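Local coordinates for protein proteasome accessory factor B/C (PafBC) (Paenarthrobacter aurescens, PDB 6SJ9) that probably regulates transcription in the bacterial DNA damage response, joining winged helix-turn-helix and WYL domains in one chain, at residues 341-355 / 374-388. Numbering follows the deposited sequence.
Sequences RKRTSEDQLARMLQL and FGISRKALIDDLKIL
Where M352 meets D384, helices 346-355 and 378-388 pass almost at right angles (81°), their axes 10.3 Å apart. D384, short and acidic, is the knob among Q348, R351, M352 and L355. R351 reaches it with CG anti to the backbone N (chi1 177°) and a bend at chi3, gripping the carboxylate side-on: R351 NE lies 2.6 Å from D384 OD2, and NH2 bonds to both oxygens. Q348 NE2 also donates to D384 OD1 (2.6 Å), so the buried charge is met by two residues and would probably stay ionised. R351 CG rides over the F374 ring, 4.0 Å from its centroid, a CH-pi contact. L355, a branched apolar knob, sits among F374, L381, D384 and L385, while the long, flexible M352 (selenomethionine) lays SE 3.8 Å from I387 CG2. Before the helix, R341 holds D383 side-on, R341 NE to D383 OD2 at 2.8 Å, with I387 over its guanidinium face; K386 also pairs with D383 and, outside, D151, while D602 takes R341 NH1. One water links Q348 NE2 to D383 OD2. Together with helix 367-374, between them in sequence, these helices make the three-helix core of a winged helix-turn-helix, 378-388 having the recognition helix's position, as in relatives.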
# COMPACT_ATOMS: atom_id res chain seq x y z
N ARG A 341 9.54 0.27 -13.56
CA ARG A 341 8.45 -0.62 -13.18
C ARG A 341 7.19 -0.26 -13.95
O ARG A 341 6.83 0.91 -14.05
CB ARG A 341 8.19 -0.50 -11.67
CG ARG A 341 7.01 -1.33 -11.13
CD ARG A 341 6.81 -1.03 -9.58
NE ARG A 341 8.06 -1.40 -8.90
CZ ARG A 341 8.46 -0.85 -7.76
NH1 ARG A 341 7.71 0.07 -7.19
NH2 ARG A 341 9.60 -1.23 -7.18
N LYS A 342 6.51 -1.29 -14.50
CA LYS A 342 5.23 -1.09 -15.20
C LYS A 342 4.07 -1.06 -14.20
O LYS A 342 4.15 -1.64 -13.11
CB LYS A 342 4.95 -2.21 -16.22
CG LYS A 342 5.96 -2.37 -17.31
CD LYS A 342 5.35 -3.20 -18.47
CE LYS A 342 6.32 -3.37 -19.64
NZ LYS A 342 6.18 -4.70 -20.33
N ARG A 343 2.99 -0.39 -14.60
CA ARG A 343 1.76 -0.36 -13.81
C ARG A 343 1.28 -1.78 -13.49
O ARG A 343 1.16 -2.62 -14.38
CB ARG A 343 0.67 0.41 -14.56
CG ARG A 343 0.87 1.92 -14.52
CD ARG A 343 0.02 2.66 -15.55
NE ARG A 343 0.42 4.04 -15.46
CZ ARG A 343 -0.04 4.90 -14.56
NH1 ARG A 343 -0.97 4.51 -13.69
NH2 ARG A 343 0.42 6.14 -14.55
N THR A 344 1.09 -2.04 -12.22
CA THR A 344 0.86 -3.40 -11.76
C THR A 344 -0.35 -4.03 -12.43
O THR A 344 -1.42 -3.42 -12.48
CB THR A 344 0.69 -3.34 -10.25
OG1 THR A 344 1.82 -2.62 -9.75
CG2 THR A 344 0.63 -4.78 -9.63
N SER A 345 -0.18 -5.23 -12.94
CA SER A 345 -1.24 -5.99 -13.60
C SER A 345 -1.88 -7.02 -12.66
O SER A 345 -1.39 -7.33 -11.58
CB SER A 345 -0.68 -6.73 -14.82
OG SER A 345 0.29 -7.66 -14.39
N GLU A 346 -2.98 -7.59 -13.12
CA GLU A 346 -3.61 -8.69 -12.40
C GLU A 346 -2.70 -9.92 -12.33
O GLU A 346 -2.64 -10.58 -11.30
CB GLU A 346 -4.96 -9.04 -13.04
CG GLU A 346 -5.95 -7.88 -12.84
CD GLU A 346 -7.38 -8.20 -13.31
OE1 GLU A 346 -7.53 -9.10 -14.14
OE2 GLU A 346 -8.34 -7.58 -12.81
N ASP A 347 -1.96 -10.24 -13.40
CA ASP A 347 -1.00 -11.35 -13.31
C ASP A 347 0.02 -11.12 -12.18
O ASP A 347 0.33 -12.03 -11.40
CB ASP A 347 -0.23 -11.52 -14.64
CG ASP A 347 -1.06 -12.24 -15.73
OD1 ASP A 347 -2.14 -12.77 -15.42
OD2 ASP A 347 -0.59 -12.28 -16.92
N GLN A 348 0.51 -9.90 -12.06
CA GLN A 348 1.51 -9.62 -11.03
C GLN A 348 0.89 -9.70 -9.63
O GLN A 348 1.51 -10.21 -8.69
CB GLN A 348 2.14 -8.24 -11.28
CG GLN A 348 3.24 -7.87 -10.32
CD GLN A 348 4.01 -6.64 -10.79
OE1 GLN A 348 3.47 -5.80 -11.51
NE2 GLN A 348 5.28 -6.56 -10.40
N LEU A 349 -0.34 -9.21 -9.48
CA LEU A 349 -0.99 -9.33 -8.19
C LEU A 349 -1.22 -10.78 -7.83
O LEU A 349 -0.97 -11.17 -6.69
CB LEU A 349 -2.32 -8.58 -8.17
CG LEU A 349 -2.04 -7.08 -8.23
CD1 LEU A 349 -3.33 -6.55 -8.66
CD2 LEU A 349 -1.58 -6.43 -6.91
N ALA A 350 -1.68 -11.58 -8.79
CA ALA A 350 -1.92 -12.99 -8.51
C ALA A 350 -0.61 -13.69 -8.18
O ALA A 350 -0.56 -14.49 -7.25
CB ALA A 350 -2.59 -13.67 -9.70
N ARG A 351 0.46 -13.38 -8.91
CA ARG A 351 1.75 -13.99 -8.60
C ARG A 351 2.23 -13.60 -7.20
O ARG A 351 2.72 -14.44 -6.45
CB ARG A 351 2.78 -13.61 -9.67
CG ARG A 351 4.20 -14.15 -9.40
CD ARG A 351 5.11 -13.96 -10.60
NE ARG A 351 5.44 -12.54 -10.79
CZ ARG A 351 5.08 -11.81 -11.84
NH1 ARG A 351 4.38 -12.37 -12.82
NH2 ARG A 351 5.44 -10.53 -11.93
N MSE A 352 2.10 -12.34 -6.83
CA MSE A 352 2.50 -11.90 -5.48
C MSE A 352 1.75 -12.63 -4.41
O MSE A 352 2.36 -12.96 -3.40
CB MSE A 352 2.34 -10.38 -5.25
CG MSE A 352 3.38 -9.60 -5.97
SE MSE A 352 3.21 -7.60 -5.94
CE MSE A 352 1.60 -7.41 -6.99
N LEU A 353 0.45 -12.92 -4.60
CA LEU A 353 -0.23 -13.75 -3.63
C LEU A 353 0.43 -15.12 -3.51
O LEU A 353 0.51 -15.68 -2.41
CB LEU A 353 -1.71 -13.89 -4.00
CG LEU A 353 -2.53 -12.62 -3.80
CD1 LEU A 353 -3.89 -12.88 -4.33
CD2 LEU A 353 -2.59 -12.24 -2.31
N GLN A 354 0.89 -15.68 -4.63
CA GLN A 354 1.49 -17.00 -4.69
C GLN A 354 2.92 -17.00 -4.18
O GLN A 354 3.50 -18.08 -4.00
CB GLN A 354 1.44 -17.54 -6.12
CG GLN A 354 0.06 -17.98 -6.53
CD GLN A 354 -0.09 -18.11 -8.03
OE1 GLN A 354 0.86 -18.39 -8.75
NE2 GLN A 354 -1.29 -17.79 -8.52
N LEU A 355 3.51 -15.83 -3.99
CA LEU A 355 4.79 -15.78 -3.31
C LEU A 355 4.62 -16.04 -1.81
O LEU A 355 5.55 -16.55 -1.17
CB LEU A 355 5.47 -14.42 -3.53
CG LEU A 355 5.71 -14.01 -4.97
CD1 LEU A 355 6.51 -12.69 -5.02
CD2 LEU A 355 6.49 -15.10 -5.69
N PHE A 374 8.22 -19.40 -11.95
CA PHE A 374 7.23 -18.52 -12.55
C PHE A 374 7.59 -18.04 -13.96
O PHE A 374 6.78 -17.35 -14.60
CB PHE A 374 6.98 -17.29 -11.64
CG PHE A 374 6.16 -17.61 -10.43
CD1 PHE A 374 4.80 -17.80 -10.54
CD2 PHE A 374 6.74 -17.75 -9.22
CE1 PHE A 374 4.04 -18.12 -9.45
CE2 PHE A 374 6.00 -18.07 -8.13
CZ PHE A 374 4.64 -18.26 -8.24
N GLY A 375 8.77 -18.39 -14.47
CA GLY A 375 9.11 -18.01 -15.83
C GLY A 375 9.46 -16.56 -16.01
O GLY A 375 9.29 -16.02 -17.10
N ILE A 376 9.94 -15.90 -14.95
CA ILE A 376 10.34 -14.51 -15.01
C ILE A 376 11.78 -14.40 -14.58
O ILE A 376 12.37 -15.33 -14.02
CB ILE A 376 9.44 -13.61 -14.13
CG1 ILE A 376 9.48 -14.11 -12.67
CG2 ILE A 376 8.02 -13.62 -14.70
CD1 ILE A 376 8.78 -13.23 -11.63
N SER A 377 12.37 -13.25 -14.87
CA SER A 377 13.75 -13.03 -14.50
C SER A 377 13.91 -12.89 -12.97
O SER A 377 12.97 -12.57 -12.24
CB SER A 377 14.31 -11.80 -15.21
OG SER A 377 13.81 -10.59 -14.66
N ARG A 378 15.15 -13.09 -12.52
CA ARG A 378 15.50 -12.84 -11.13
C ARG A 378 15.11 -11.43 -10.72
O ARG A 378 14.49 -11.22 -9.67
CB ARG A 378 17.02 -13.06 -10.97
CG ARG A 378 17.54 -12.87 -9.56
CD ARG A 378 19.10 -12.92 -9.46
NE ARG A 378 19.53 -12.22 -8.24
CZ ARG A 378 19.88 -10.94 -8.22
NH1 ARG A 378 19.89 -10.22 -9.35
NH2 ARG A 378 20.23 -10.37 -7.07
N LYS A 379 15.44 -10.45 -11.56
CA LYS A 379 15.17 -9.06 -11.21
C LYS A 379 13.68 -8.75 -11.19
O LYS A 379 13.22 -7.89 -10.41
CB LYS A 379 15.85 -8.13 -12.22
CG LYS A 379 17.34 -7.97 -12.03
CD LYS A 379 17.58 -6.97 -10.94
CE LYS A 379 18.17 -5.74 -11.54
NZ LYS A 379 19.64 -5.80 -11.61
N ALA A 380 12.93 -9.37 -12.09
CA ALA A 380 11.49 -9.19 -12.06
C ALA A 380 10.92 -9.73 -10.76
O ALA A 380 10.03 -9.12 -10.16
CB ALA A 380 10.84 -9.90 -13.27
N LEU A 381 11.42 -10.89 -10.31
CA LEU A 381 10.92 -11.44 -9.05
C LEU A 381 11.28 -10.54 -7.85
O LEU A 381 10.44 -10.29 -6.99
CB LEU A 381 11.46 -12.85 -8.85
CG LEU A 381 10.98 -13.45 -7.53
CD1 LEU A 381 9.51 -13.56 -7.49
CD2 LEU A 381 11.52 -14.84 -7.34
N ILE A 382 12.51 -10.01 -7.82
CA ILE A 382 12.90 -9.08 -6.76
C ILE A 382 12.00 -7.84 -6.75
O ILE A 382 11.62 -7.33 -5.68
CB ILE A 382 14.38 -8.73 -6.93
CG1 ILE A 382 15.21 -9.97 -6.58
CG2 ILE A 382 14.74 -7.61 -6.05
CD1 ILE A 382 16.68 -9.88 -7.12
N ASP A 383 11.66 -7.33 -7.93
CA ASP A 383 10.78 -6.17 -7.95
C ASP A 383 9.39 -6.53 -7.39
O ASP A 383 8.78 -5.72 -6.70
CB ASP A 383 10.66 -5.60 -9.36
CG ASP A 383 10.29 -4.12 -9.32
OD1 ASP A 383 10.95 -3.38 -8.56
OD2 ASP A 383 9.34 -3.67 -10.01
N ASP A 384 8.86 -7.72 -7.71
CA ASP A 384 7.61 -8.17 -7.10
C ASP A 384 7.71 -8.14 -5.59
O ASP A 384 6.78 -7.72 -4.92
CB ASP A 384 7.24 -9.61 -7.50
CG ASP A 384 6.85 -9.74 -8.96
OD1 ASP A 384 6.47 -8.74 -9.61
OD2 ASP A 384 6.91 -10.87 -9.46
N LEU A 385 8.86 -8.57 -5.05
CA LEU A 385 8.99 -8.63 -3.60
C LEU A 385 9.13 -7.23 -3.02
O LEU A 385 8.62 -6.98 -1.93
CB LEU A 385 10.18 -9.51 -3.18
CG LEU A 385 9.98 -10.99 -3.45
CD1 LEU A 385 11.23 -11.81 -3.30
CD2 LEU A 385 8.95 -11.52 -2.47
N LYS A 386 9.83 -6.32 -3.72
CA LYS A 386 9.93 -4.94 -3.22
C LYS A 386 8.55 -4.28 -3.16
O LYS A 386 8.26 -3.54 -2.23
CB LYS A 386 10.88 -4.12 -4.11
CG LYS A 386 12.42 -4.45 -3.89
CD LYS A 386 13.28 -3.93 -5.09
CE LYS A 386 13.04 -2.43 -5.47
NZ LYS A 386 13.78 -2.10 -6.77
N ILE A 387 7.70 -4.52 -4.16
CA ILE A 387 6.34 -3.98 -4.11
C ILE A 387 5.61 -4.55 -2.91
O ILE A 387 4.93 -3.83 -2.17
CB ILE A 387 5.58 -4.30 -5.41
CG1 ILE A 387 6.17 -3.51 -6.57
CG2 ILE A 387 4.06 -3.93 -5.21
CD1 ILE A 387 5.87 -4.13 -7.90
N LEU A 388 5.76 -5.86 -2.69
CA LEU A 388 4.97 -6.53 -1.68
C LEU A 388 5.43 -6.20 -0.25
O LEU A 388 4.61 -5.88 0.62
CB LEU A 388 5.02 -8.06 -1.89
CG LEU A 388 4.31 -8.92 -0.82
CD1 LEU A 388 2.82 -8.62 -0.94
CD2 LEU A 388 4.53 -10.43 -1.02
O HOH W 1 7.58 -5.09 -11.55